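Tube-forming protein in Mycobacterial Envelpe, TiME (PDB 7CU9) probably forms a tube across the mycobacterial outer envelope that may serve in protein secretion. Local coordinates at residues F39-D42 and C46-W49; E56-P61 and L162-V167; V82-G87 and N178-A183; G76-L81 and T147-F152; T33-A38 and A64-A69. One frame throughout, in Å; residues are numbered along the deposited sequence.

Interaction 1: residues F39-D42 and C46-W49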
# COMPACT_ATOMS: atom_id res chain seq x y z
N PHE B 39 -6.61 22.12 12.98
CA PHE B 39 -6.65 21.35 14.25
C PHE B 39 -5.92 22.10 15.36
O PHE B 39 -5.12 23.02 15.09
CB PHE B 39 -5.98 19.98 14.05
CG PHE B 39 -4.49 20.09 13.84
CD1 PHE B 39 -3.62 20.07 14.91
CD2 PHE B 39 -3.96 20.23 12.56
CE1 PHE B 39 -2.25 20.21 14.72
CE2 PHE B 39 -2.60 20.35 12.37
CZ PHE B 39 -1.74 20.34 13.45
N SER B 40 -6.16 21.67 16.60
CA SER B 40 -5.28 21.92 17.77
C SER B 40 -4.88 20.56 18.36
O SER B 40 -5.61 19.58 18.15
CB SER B 40 -5.95 22.79 18.80
OG SER B 40 -7.08 22.13 19.35
N VAL B 41 -3.74 20.52 19.03
CA VAL B 41 -3.23 19.31 19.74
C VAL B 41 -3.11 19.66 21.23
O VAL B 41 -2.76 20.81 21.54
CB VAL B 41 -1.90 18.84 19.11
CG1 VAL B 41 -0.80 19.88 19.20
CG2 VAL B 41 -1.45 17.52 19.70
N ASP B 42 -3.41 18.71 22.12
CA ASP B 42 -3.32 18.94 23.59
C ASP B 42 -1.86 19.19 23.97
O ASP B 42 -1.61 20.11 24.77
CB ASP B 42 -3.90 17.78 24.38
CG ASP B 42 -5.42 17.70 24.35
OD1 ASP B 42 -6.06 18.70 23.97
OD2 ASP B 42 -5.94 16.63 24.72
N CYS B 46 3.90 18.39 19.87
CA CYS B 46 3.52 17.51 18.74
C CYS B 46 2.84 18.31 17.62
O CYS B 46 2.52 17.70 16.59
CB CYS B 46 2.65 16.36 19.21
SG CYS B 46 3.62 15.11 20.09
N ASN B 47 2.67 19.62 17.78
CA ASN B 47 1.95 20.45 16.77
C ASN B 47 2.55 20.22 15.38
O ASN B 47 1.78 19.93 14.44
CB ASN B 47 1.95 21.93 17.13
CG ASN B 47 0.95 22.70 16.30
OD1 ASN B 47 -0.24 22.74 16.63
ND2 ASN B 47 1.40 23.27 15.20
N ASN B 48 3.86 20.35 15.23
CA ASN B 48 4.50 20.39 13.89
C ASN B 48 4.81 18.97 13.39
O ASN B 48 5.41 18.85 12.32
CB ASN B 48 5.71 21.32 13.88
CG ASN B 48 5.30 22.76 14.12
OD1 ASN B 48 4.12 23.08 14.19
ND2 ASN B 48 6.29 23.63 14.25
N TRP B 49 4.37 17.93 14.11
CA TRP B 49 4.33 16.53 13.61
C TRP B 49 2.89 16.12 13.28
O TRP B 49 2.71 15.15 12.54
CB TRP B 49 4.95 15.58 14.64
CG TRP B 49 6.44 15.42 14.55
CD1 TRP B 49 7.33 16.19 13.86
CD2 TRP B 49 7.21 14.40 15.20
NE1 TRP B 49 8.61 15.72 14.03
CE2 TRP B 49 8.56 14.62 14.85
CE3 TRP B 49 6.88 13.32 16.03
CZ2 TRP B 49 9.58 13.78 15.31
CZ3 TRP B 49 7.89 12.50 16.48
CH2 TRP B 49 9.22 12.73 16.12
O HOH W 1 -2.12 23.01 18.66
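Phe-39 turns the rim of its ring against Asn-47: CZ comes to 3.7 Å from the backbone O of Asn-47, which lies at the edge in the plane of the ring. The ring and the Asn-47 amide cross obliquely, their planes 32° apart, and CE1 of Phe-39 sits 3.8 Å from Asn-47 OD1. The ring gets there because CG of Phe-39 is tucked between the backbone N and the carbonyl carbon (chi1 69°), which swings it off the strand toward the helical turn. Val-41 follows two residues along, on the same side of strand 39-41. Its CG1 lies against the start of the turn, 3.7 Å from Asn-47 CA, while CG2 faces Cys-46 CB at 4.3 Å. Cys-46 is itself tied by its disulfide to Cys-109.

The polar link across the gap is a water, which accepts from Val-41 N at 3.0 Å and donates to Asn-47 OD1 at 2.8 Å. Gln-37 NE2 donates to that same OD1, and at the other end of the amide ND2 makes a nearly straight bond (169°) to Asn-48 OD1 at 2.9 Å, in the amide plane of Asn-47. Ser-40 and Asp-42 make the backbone bonds to His-117 and Ala-115 of strand 113-118, so Val-41 N points the other way. With both ends engaged, the Asn-47 amide is probably held against rotation, and its oxygen, through the water, helps satisfy the Val-41 N-H on the side of the strand turned away from strand 113-118.

Interaction 2: residues E56-P61 and L162-V167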
# COMPACT_ATOMS: atom_id res chain seq x y z
N GLU B 56 2.81 28.03 10.87
CA GLU B 56 3.93 28.43 11.76
C GLU B 56 5.25 27.94 11.15
O GLU B 56 6.29 28.54 11.43
CB GLU B 56 3.70 27.97 13.20
CG GLU B 56 4.05 26.53 13.50
CD GLU B 56 4.06 26.27 14.99
OE1 GLU B 56 2.98 26.37 15.61
OE2 GLU B 56 5.15 26.03 15.54
N VAL B 57 5.20 26.91 10.33
CA VAL B 57 6.39 26.38 9.62
C VAL B 57 6.69 27.25 8.39
O VAL B 57 7.82 27.74 8.29
CB VAL B 57 6.21 24.90 9.25
CG1 VAL B 57 7.31 24.41 8.32
CG2 VAL B 57 6.14 24.04 10.51
N PHE B 58 5.71 27.44 7.49
CA PHE B 58 5.96 27.99 6.13
C PHE B 58 5.84 29.51 6.09
O PHE B 58 6.65 30.13 5.39
CB PHE B 58 5.02 27.36 5.11
CG PHE B 58 5.46 25.99 4.68
CD1 PHE B 58 6.40 25.82 3.68
CD2 PHE B 58 4.95 24.86 5.31
CE1 PHE B 58 6.81 24.56 3.30
CE2 PHE B 58 5.37 23.60 4.93
CZ PHE B 58 6.28 23.45 3.91
N ASN B 59 4.86 30.10 6.77
CA ASN B 59 4.64 31.57 6.67
C ASN B 59 5.87 32.29 7.20
O ASN B 59 6.36 31.95 8.30
CB ASN B 59 3.34 32.01 7.34
CG ASN B 59 2.12 31.70 6.49
OD1 ASN B 59 2.19 31.74 5.26
ND2 ASN B 59 1.00 31.43 7.13
N ASP B 60 6.37 33.25 6.43
CA ASP B 60 7.70 33.84 6.66
C ASP B 60 7.87 35.01 5.71
O ASP B 60 7.35 34.96 4.60
CB ASP B 60 8.80 32.81 6.41
CG ASP B 60 10.16 33.26 6.89
OD1 ASP B 60 10.35 33.33 8.12
OD2 ASP B 60 11.02 33.55 6.03
N PRO B 61 8.60 36.08 6.09
CA PRO B 61 8.88 37.16 5.15
C PRO B 61 9.52 36.66 3.85
O PRO B 61 9.30 37.29 2.84
CB PRO B 61 9.83 38.07 5.95
CG PRO B 61 9.39 37.85 7.37
CD PRO B 61 9.10 36.37 7.44
N LEU B 162 11.49 23.87 1.11
CA LEU B 162 11.05 22.90 2.13
C LEU B 162 9.87 22.13 1.55
O LEU B 162 8.86 22.76 1.15
CB LEU B 162 10.66 23.61 3.43
CG LEU B 162 10.33 22.67 4.59
CD1 LEU B 162 11.56 21.89 5.03
CD2 LEU B 162 9.73 23.42 5.77
N LEU B 163 10.00 20.81 1.46
CA LEU B 163 8.86 19.98 1.02
C LEU B 163 8.48 19.00 2.12
O LEU B 163 9.34 18.59 2.93
CB LEU B 163 9.18 19.32 -0.32
CG LEU B 163 10.23 18.22 -0.31
CD1 LEU B 163 9.61 16.87 0.01
CD2 LEU B 163 10.97 18.15 -1.64
N GLN B 164 7.20 18.68 2.18
CA GLN B 164 6.66 17.71 3.14
C GLN B 164 5.71 16.79 2.38
O GLN B 164 5.01 17.26 1.47
CB GLN B 164 5.96 18.41 4.29
CG GLN B 164 6.88 19.28 5.14
CD GLN B 164 6.13 19.79 6.34
OE1 GLN B 164 5.18 20.56 6.21
NE2 GLN B 164 6.53 19.33 7.52
N ALA B 165 5.71 15.52 2.75
CA ALA B 165 4.74 14.54 2.23
C ALA B 165 4.31 13.63 3.37
O ALA B 165 5.10 13.40 4.30
CB ALA B 165 5.32 13.78 1.08
N LYS B 166 3.07 13.17 3.29
CA LYS B 166 2.42 12.32 4.31
C LYS B 166 1.61 11.27 3.56
O LYS B 166 0.82 11.66 2.68
CB LYS B 166 1.56 13.20 5.22
CG LYS B 166 0.72 12.46 6.25
CD LYS B 166 -0.19 13.40 7.02
CE LYS B 166 -1.44 13.76 6.25
NZ LYS B 166 -2.33 14.64 7.03
N VAL B 167 1.82 10.00 3.88
CA VAL B 167 1.01 8.87 3.35
C VAL B 167 0.37 8.15 4.53
O VAL B 167 1.13 7.66 5.39
CB VAL B 167 1.84 7.93 2.47
CG1 VAL B 167 1.04 6.70 2.08
CG2 VAL B 167 2.37 8.64 1.23
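The Phe-58 ring meets two oxygens with its edge, both near the ring plane: Leu-162 O at 3.5 Å from CE1 and Gln-164 OE1 at 3.3 Å from CE2. Both approaches put C-H bonds of the ring against acceptors. One face of the ring receives the edge of Phe-66. On the other side of the ring plane, out toward CZ, stands the methyl CD2 of Leu-162, 3.9 Å from Phe-58 CZ.

That same methyl has a second neighbour, Val-57 CG1, at 3.7 Å, the two side chains crossing at about a right angle. Leu-162 can serve both residues because its CG lies opposite the backbone N (chi1 -174°), sending the branch away from the strand. Leu-162 also packs on Ala-98 and Tyr-99, and Val-57 on Val-102, so helix 92-103 closes over the same group. The fold is a central antiparallel sheet with helices on both faces: 55-58 and 92-103 cover this side of strand 161-169, while Ala-165, pointing the other way, packs on helix 174-185.

Gln-164 carries the polar end of the contact. Extended beyond CG, it runs antiparallel alongside the Phe-58 side chain, and its amide plane stands 57° from that of the ring. The amide is buried yet bonded at both ends, OE1 accepting from Gly-53 N and NE2 bonding to Thr-155 OG1. These bonds fix which way the amide is flipped, and so keep the oxygen rather than the nitrogen against Phe-58 CE2.

Interaction 3: residues V82-G87 and N178-A183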
# COMPACT_ATOMS: atom_id res chain seq x y z
N VAL B 82 -3.20 11.02 1.19
CA VAL B 82 -1.84 11.50 0.83
C VAL B 82 -1.87 13.02 0.82
O VAL B 82 -2.76 13.61 0.18
CB VAL B 82 -1.39 10.93 -0.53
CG1 VAL B 82 -0.03 11.47 -0.94
CG2 VAL B 82 -1.38 9.41 -0.50
N LYS B 83 -0.91 13.64 1.50
CA LYS B 83 -0.82 15.12 1.54
C LYS B 83 0.58 15.53 1.11
O LYS B 83 1.55 14.81 1.40
CB LYS B 83 -1.21 15.63 2.92
CG LYS B 83 -1.46 17.13 3.01
CD LYS B 83 -2.07 17.50 4.33
CE LYS B 83 -2.32 18.98 4.49
NZ LYS B 83 -3.10 19.26 5.71
N GLN B 84 0.66 16.66 0.43
CA GLN B 84 1.93 17.26 -0.04
C GLN B 84 1.91 18.76 0.27
O GLN B 84 0.84 19.38 0.16
CB GLN B 84 2.05 17.09 -1.55
CG GLN B 84 2.13 15.65 -2.00
CD GLN B 84 2.00 15.59 -3.50
OE1 GLN B 84 2.91 15.94 -4.24
NE2 GLN B 84 0.82 15.20 -3.95
N ALA B 85 3.07 19.31 0.62
CA ALA B 85 3.25 20.77 0.79
C ALA B 85 4.64 21.13 0.27
O ALA B 85 5.60 20.43 0.61
CB ALA B 85 3.07 21.17 2.23
N VAL B 86 4.72 22.17 -0.55
CA VAL B 86 6.01 22.64 -1.12
C VAL B 86 6.08 24.15 -0.91
O VAL B 86 5.17 24.86 -1.37
CB VAL B 86 6.16 22.28 -2.61
CG1 VAL B 86 7.49 22.76 -3.16
CG2 VAL B 86 5.99 20.79 -2.84
N GLY B 87 7.14 24.60 -0.25
CA GLY B 87 7.43 26.03 -0.06
C GLY B 87 8.75 26.39 -0.70
O GLY B 87 9.76 25.73 -0.42
N ASN B 178 8.39 7.96 0.54
CA ASN B 178 9.77 8.17 0.03
C ASN B 178 9.74 8.29 -1.50
O ASN B 178 10.42 9.18 -2.03
CB ASN B 178 10.72 7.06 0.50
CG ASN B 178 11.01 7.17 1.98
OD1 ASN B 178 10.76 8.20 2.59
ND2 ASN B 178 11.52 6.09 2.56
N VAL B 179 8.97 7.45 -2.19
CA VAL B 179 8.84 7.56 -3.67
C VAL B 179 8.23 8.93 -4.00
O VAL B 179 8.74 9.61 -4.90
CB VAL B 179 7.99 6.41 -4.27
CG1 VAL B 179 7.66 6.68 -5.73
CG2 VAL B 179 8.68 5.07 -4.12
N LEU B 180 7.19 9.32 -3.27
CA LEU B 180 6.46 10.59 -3.50
C LEU B 180 7.40 11.78 -3.29
O LEU B 180 7.45 12.65 -4.17
CB LEU B 180 5.26 10.66 -2.56
CG LEU B 180 4.44 11.95 -2.60
CD1 LEU B 180 4.00 12.30 -4.02
CD2 LEU B 180 3.25 11.85 -1.66
N ALA B 181 8.11 11.83 -2.17
CA ALA B 181 9.07 12.93 -1.88
C ALA B 181 10.13 12.98 -2.99
O ALA B 181 10.51 14.10 -3.38
CB ALA B 181 9.69 12.77 -0.52
N GLY B 182 10.59 11.83 -3.47
CA GLY B 182 11.53 11.76 -4.61
C GLY B 182 10.95 12.39 -5.85
O GLY B 182 11.63 13.19 -6.51
N ALA B 183 9.70 12.06 -6.18
CA ALA B 183 8.99 12.57 -7.37
C ALA B 183 8.85 14.09 -7.27
O ALA B 183 9.04 14.79 -8.28
CB ALA B 183 7.65 11.90 -7.52
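Apolar contact comes first: Val-82 and Leu-180 reach for each other tip to tip, and CG1 of Val-82 is only 3.4 Å from CD2 of Leu-180, tighter than carbons normally pack. Val-82 places that methyl opposite its backbone N (chi1 177°), beside the carbonyl carbon. Leu-180 does the same with CG (chi1 176°), so its fork is carried off the helix and straight at the strand. The CD2 branch also rests on the aliphatic part of Gln-84, 4.0 Å from CG.

Helix 174-185 lies here on one face of the antiparallel sheet, and within 178-183 Leu-180 makes the contact with strand 77-89; the same side chain also touches Ala-165 on the neighbouring strand 161-169. Helix 15-22 shares this face, Val-18 touching both Val-82 and Gln-84. Lys-83, pointing to the opposite face, forms a salt bridge with Asp-51. A helix packed over antiparallel strands in this way is consistent with the three-layer alpha/beta/alpha sandwich of the Mog1p/PsbP clan.

Contact between polar and apolar groups is made by the other branch of the leucine. Leu-180 CD1 lies 3.8 Å from Gln-84 OE1 and 3.9 Å from CD of the same amide, the two side chains crossing at a slant. Gln-84 OE1 does not depend on the methyl for company: it accepts from Met-13 N, and NE2 is hydrogen-bonded as well, so this buried amide is satisfied at both ends and its rotation fixed. Val-179, directed elsewhere, packs on Asp-4 of the second subunit.

Interaction 4: residues G76-L81 and T147-F152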
# COMPACT_ATOMS: atom_id res chain seq x y z
N GLY B 76 -15.57 10.65 0.43
CA GLY B 76 -15.86 10.33 1.85
C GLY B 76 -15.09 9.11 2.33
O GLY B 76 -15.53 8.48 3.31
N ASP B 77 -13.96 8.81 1.68
CA ASP B 77 -13.20 7.56 1.91
C ASP B 77 -11.70 7.89 1.95
O ASP B 77 -11.12 8.12 0.88
CB ASP B 77 -13.51 6.53 0.82
CG ASP B 77 -12.87 5.18 1.05
OD1 ASP B 77 -11.99 5.08 1.94
OD2 ASP B 77 -13.26 4.23 0.35
N ALA B 78 -11.12 7.90 3.14
CA ALA B 78 -9.69 8.22 3.37
C ALA B 78 -8.89 6.93 3.62
O ALA B 78 -7.83 7.01 4.27
CB ALA B 78 -9.57 9.18 4.53
N THR B 79 -9.33 5.79 3.09
CA THR B 79 -8.62 4.49 3.26
C THR B 79 -7.13 4.72 2.95
O THR B 79 -6.27 4.30 3.77
CB THR B 79 -9.23 3.39 2.38
OG1 THR B 79 -10.56 3.14 2.84
CG2 THR B 79 -8.43 2.11 2.42
N HIS B 80 -6.84 5.33 1.81
CA HIS B 80 -5.53 5.97 1.50
C HIS B 80 -5.75 7.48 1.55
O HIS B 80 -6.72 7.95 0.92
CB HIS B 80 -4.96 5.48 0.16
CG HIS B 80 -4.55 4.04 0.15
ND1 HIS B 80 -3.26 3.64 0.44
CD2 HIS B 80 -5.24 2.91 -0.13
CE1 HIS B 80 -3.18 2.32 0.34
NE2 HIS B 80 -4.38 1.85 -0.00
N LEU B 81 -4.93 8.20 2.32
CA LEU B 81 -4.89 9.68 2.30
C LEU B 81 -3.43 10.09 2.11
O LEU B 81 -2.55 9.54 2.80
CB LEU B 81 -5.47 10.28 3.58
CG LEU B 81 -5.50 11.81 3.63
CD1 LEU B 81 -6.69 12.33 4.41
CD2 LEU B 81 -4.20 12.36 4.20
N THR B 147 -6.19 1.48 16.31
CA THR B 147 -6.24 1.13 14.86
C THR B 147 -4.85 0.74 14.38
O THR B 147 -3.87 0.99 15.10
CB THR B 147 -6.76 2.29 14.00
OG1 THR B 147 -5.67 3.18 13.76
CG2 THR B 147 -7.91 3.04 14.63
N ASP B 148 -4.78 0.18 13.17
CA ASP B 148 -3.50 -0.09 12.45
C ASP B 148 -3.25 1.03 11.44
O ASP B 148 -2.43 0.82 10.53
CB ASP B 148 -3.52 -1.47 11.79
CG ASP B 148 -4.57 -1.64 10.70
OD1 ASP B 148 -5.42 -0.74 10.54
OD2 ASP B 148 -4.52 -2.68 10.00
N ARG B 149 -3.93 2.17 11.57
CA ARG B 149 -3.74 3.31 10.63
C ARG B 149 -2.51 4.11 11.06
O ARG B 149 -2.49 4.62 12.20
CB ARG B 149 -4.98 4.20 10.57
CG ARG B 149 -4.84 5.32 9.55
CD ARG B 149 -6.15 6.07 9.44
NE ARG B 149 -6.15 7.14 8.44
CZ ARG B 149 -6.31 6.98 7.13
NH1 ARG B 149 -6.42 5.77 6.60
NH2 ARG B 149 -6.33 8.04 6.35
N ARG B 150 -1.53 4.23 10.17
CA ARG B 150 -0.30 5.02 10.43
C ARG B 150 -0.10 6.00 9.29
O ARG B 150 -0.36 5.65 8.13
CB ARG B 150 0.92 4.12 10.63
CG ARG B 150 0.82 3.28 11.90
CD ARG B 150 2.11 2.58 12.25
NE ARG B 150 2.43 1.58 11.24
CZ ARG B 150 3.63 1.06 11.04
NH1 ARG B 150 4.66 1.41 11.79
NH2 ARG B 150 3.80 0.17 10.08
N CYS B 151 0.32 7.21 9.64
CA CYS B 151 0.73 8.26 8.68
C CYS B 151 2.25 8.35 8.73
O CYS B 151 2.78 8.68 9.80
CB CYS B 151 0.10 9.60 9.02
SG CYS B 151 -1.71 9.58 8.94
N PHE B 152 2.91 8.03 7.62
CA PHE B 152 4.37 8.19 7.44
C PHE B 152 4.63 9.56 6.83
O PHE B 152 4.06 9.89 5.78
CB PHE B 152 4.93 7.05 6.59
CG PHE B 152 5.11 5.77 7.36
CD1 PHE B 152 4.01 5.02 7.74
CD2 PHE B 152 6.37 5.33 7.73
CE1 PHE B 152 4.17 3.85 8.47
CE2 PHE B 152 6.53 4.16 8.45
CZ PHE B 152 5.43 3.42 8.82
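Arg-149 lays the end of its guanidinium against the backbone of Ala-78 and Thr-79. Ala-78 O sits between the two terminal nitrogens: NH2 donates to it at 2.8 Å, a bent bond of 132°, while NH1 adds a weak one at 3.0 Å. NH1 also donates to Thr-79 O at 3.2 Å. That second oxygen lies in the guanidinium plane, but the nitrogen stands above the carbonyl plane of Thr-79, 56° out of it, and so does not use a lone pair. NH2 finally brushes Leu-81 CB at 3.7 Å. The reach comes from an arginine chain extended all the way from CG to NE, with CG opposite the backbone N (chi1 -176°).

Each side has its own local brace. Asp-77 OD1 accepts from Thr-79 N at 3.0 Å and, through its syn lone pair, from Thr-79 OG1 at 2.6 Å, which holds the corner whose carbonyls the arginine takes. Across the gap Arg-149 N donates to Thr-147 OG1 at 3.0 Å, and Thr-147 OG1 is also bonded to Glu-144 O.

Arg-149 passes over Cys-168 of the intervening strand 161-169, and Cys-168 is joined to Cys-151 by a disulfide. This surface clasp thus spans three neighbouring strands of the antiparallel sheet, joining an Asx turn at the corner of strand 77-89 to an ST turn leading into strand 150-158.

Interaction 5: residues T33-A38 and A64-A69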
# COMPACT_ATOMS: atom_id res chain seq x y z
N THR B 33 -3.17 26.70 -1.84
CA THR B 33 -2.14 27.68 -2.27
C THR B 33 -1.63 28.49 -1.07
O THR B 33 -0.85 29.43 -1.28
CB THR B 33 -2.72 28.60 -3.36
OG1 THR B 33 -3.85 29.24 -2.76
CG2 THR B 33 -3.13 27.84 -4.60
N ALA B 34 -2.06 28.14 0.14
CA ALA B 34 -1.62 28.80 1.38
C ALA B 34 -1.49 27.75 2.48
O ALA B 34 -2.29 26.83 2.54
CB ALA B 34 -2.60 29.88 1.78
N PRO B 35 -0.48 27.89 3.36
CA PRO B 35 -0.40 27.03 4.54
C PRO B 35 -1.68 27.17 5.37
O PRO B 35 -2.28 28.24 5.38
CB PRO B 35 0.81 27.56 5.32
CG PRO B 35 1.62 28.33 4.30
CD PRO B 35 0.61 28.87 3.30
N PHE B 36 -2.08 26.10 6.05
CA PHE B 36 -3.27 26.11 6.93
C PHE B 36 -3.08 25.09 8.05
O PHE B 36 -2.37 24.10 7.87
CB PHE B 36 -4.55 25.85 6.13
CG PHE B 36 -4.71 24.45 5.62
CD1 PHE B 36 -4.14 24.05 4.42
CD2 PHE B 36 -5.46 23.51 6.32
CE1 PHE B 36 -4.31 22.76 3.94
CE2 PHE B 36 -5.63 22.22 5.84
CZ PHE B 36 -5.05 21.85 4.65
N GLN B 37 -3.71 25.37 9.19
CA GLN B 37 -3.77 24.42 10.33
C GLN B 37 -5.24 24.26 10.72
O GLN B 37 -5.83 25.25 11.18
CB GLN B 37 -2.91 24.91 11.49
CG GLN B 37 -3.03 23.99 12.68
CD GLN B 37 -1.90 24.10 13.68
OE1 GLN B 37 -0.77 24.47 13.35
NE2 GLN B 37 -2.19 23.74 14.92
N ALA B 38 -5.78 23.06 10.52
CA ALA B 38 -7.22 22.74 10.69
C ALA B 38 -7.42 21.88 11.94
O ALA B 38 -8.33 21.03 11.95
CB ALA B 38 -7.73 22.05 9.45
N ALA B 64 8.46 32.69 -0.85
CA ALA B 64 8.22 33.22 -2.22
C ALA B 64 6.96 32.58 -2.82
O ALA B 64 6.15 33.30 -3.41
CB ALA B 64 9.43 32.98 -3.08
N SER B 65 6.79 31.27 -2.66
CA SER B 65 5.64 30.55 -3.24
C SER B 65 5.34 29.31 -2.41
O SER B 65 6.23 28.84 -1.67
CB SER B 65 5.87 30.21 -4.68
OG SER B 65 6.97 29.33 -4.81
N PHE B 66 4.12 28.83 -2.53
CA PHE B 66 3.62 27.70 -1.72
C PHE B 66 2.47 27.03 -2.44
O PHE B 66 1.60 27.71 -2.99
CB PHE B 66 3.20 28.17 -0.33
CG PHE B 66 2.73 27.04 0.55
CD1 PHE B 66 3.63 26.33 1.32
CD2 PHE B 66 1.40 26.66 0.54
CE1 PHE B 66 3.19 25.27 2.10
CE2 PHE B 66 0.97 25.60 1.32
CZ PHE B 66 1.86 24.91 2.10
N GLY B 67 2.48 25.71 -2.43
CA GLY B 67 1.37 24.90 -2.97
C GLY B 67 1.32 23.56 -2.28
O GLY B 67 2.37 23.08 -1.81
N GLY B 68 0.14 22.96 -2.27
CA GLY B 68 -0.01 21.61 -1.72
C GLY B 68 -1.26 20.96 -2.25
O GLY B 68 -2.01 21.59 -3.02
N ALA B 69 -1.49 19.72 -1.84
CA ALA B 69 -2.74 19.01 -2.14
C ALA B 69 -2.96 17.94 -1.08
O ALA B 69 -1.99 17.45 -0.48
CB ALA B 69 -2.69 18.42 -3.52
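Thr-33 O faces Phe-66 O at 3.4 Å, two acceptors that cannot bond each other, so the tie between the segments here is apolar and is made by the Phe-66 ring. Pro-35 sits over one face of that ring: CG is 3.9 Å from the ring centroid and only 1° off the normal, a CH-pi contact centred almost perfectly. Beside it CD of Pro-35 is 3.6 Å from CD2 of Phe-66, and the proline N comes to 3.4 Å from CE2, so one side of the five-membered ring rides along one side of the aromatic ring.

The chain ahead of the proline wraps round the rim. The carbonyl carbon of Thr-33 lies in the ring plane at the edge, and that of Ala-34 approaches CE2 of Phe-66 obliquely at 3.5 Å. With CG opposite the backbone N (chi1 -178°), the ring is carried out from the strand beneath Pro-35.

Strand 28-32 runs beside strand 63-72 and Thr-33 is where its chain begins to leave, the CA atoms of Thr-33 and Gly-67 still being 4.5 Å apart. At the start of strand 63-72, Ala-64 and Ser-65 both face Val-88 in a classic beta bulge. Pro-35 goes on to helix 55-58, packing on Pro-55 and Phe-58. The arrangement is a proline-aromatic CH-pi contact, placed where the loop leaves edge strand 28-32 of the antiparallel sheet and crosses to helix 55-58.

In the fold
From the N terminus, interaction 5 opens first, and its loop from 33-38 to 64-69 encloses interaction 1, the short closure of edge strand 39-41 on helix 47-50. Helix 55-58 lies inside that loop too, but its partner strand 161-169 comes far later, so interaction 2 crosses interaction 5. Segments 76-81 and 82-87 adjoin on strand 77-89: interaction 4 is nested within interaction 2, whereas interaction 3, ending in helix 174-185, crosses both. Interactions 2 and 3 fix helices to opposite faces of the sheet, interaction 4 fastens strand ends, interaction 1 backs edge strand 39-41, and interaction 5 lays the loop leaving the other edge strand, 28-32, on strand 63-72.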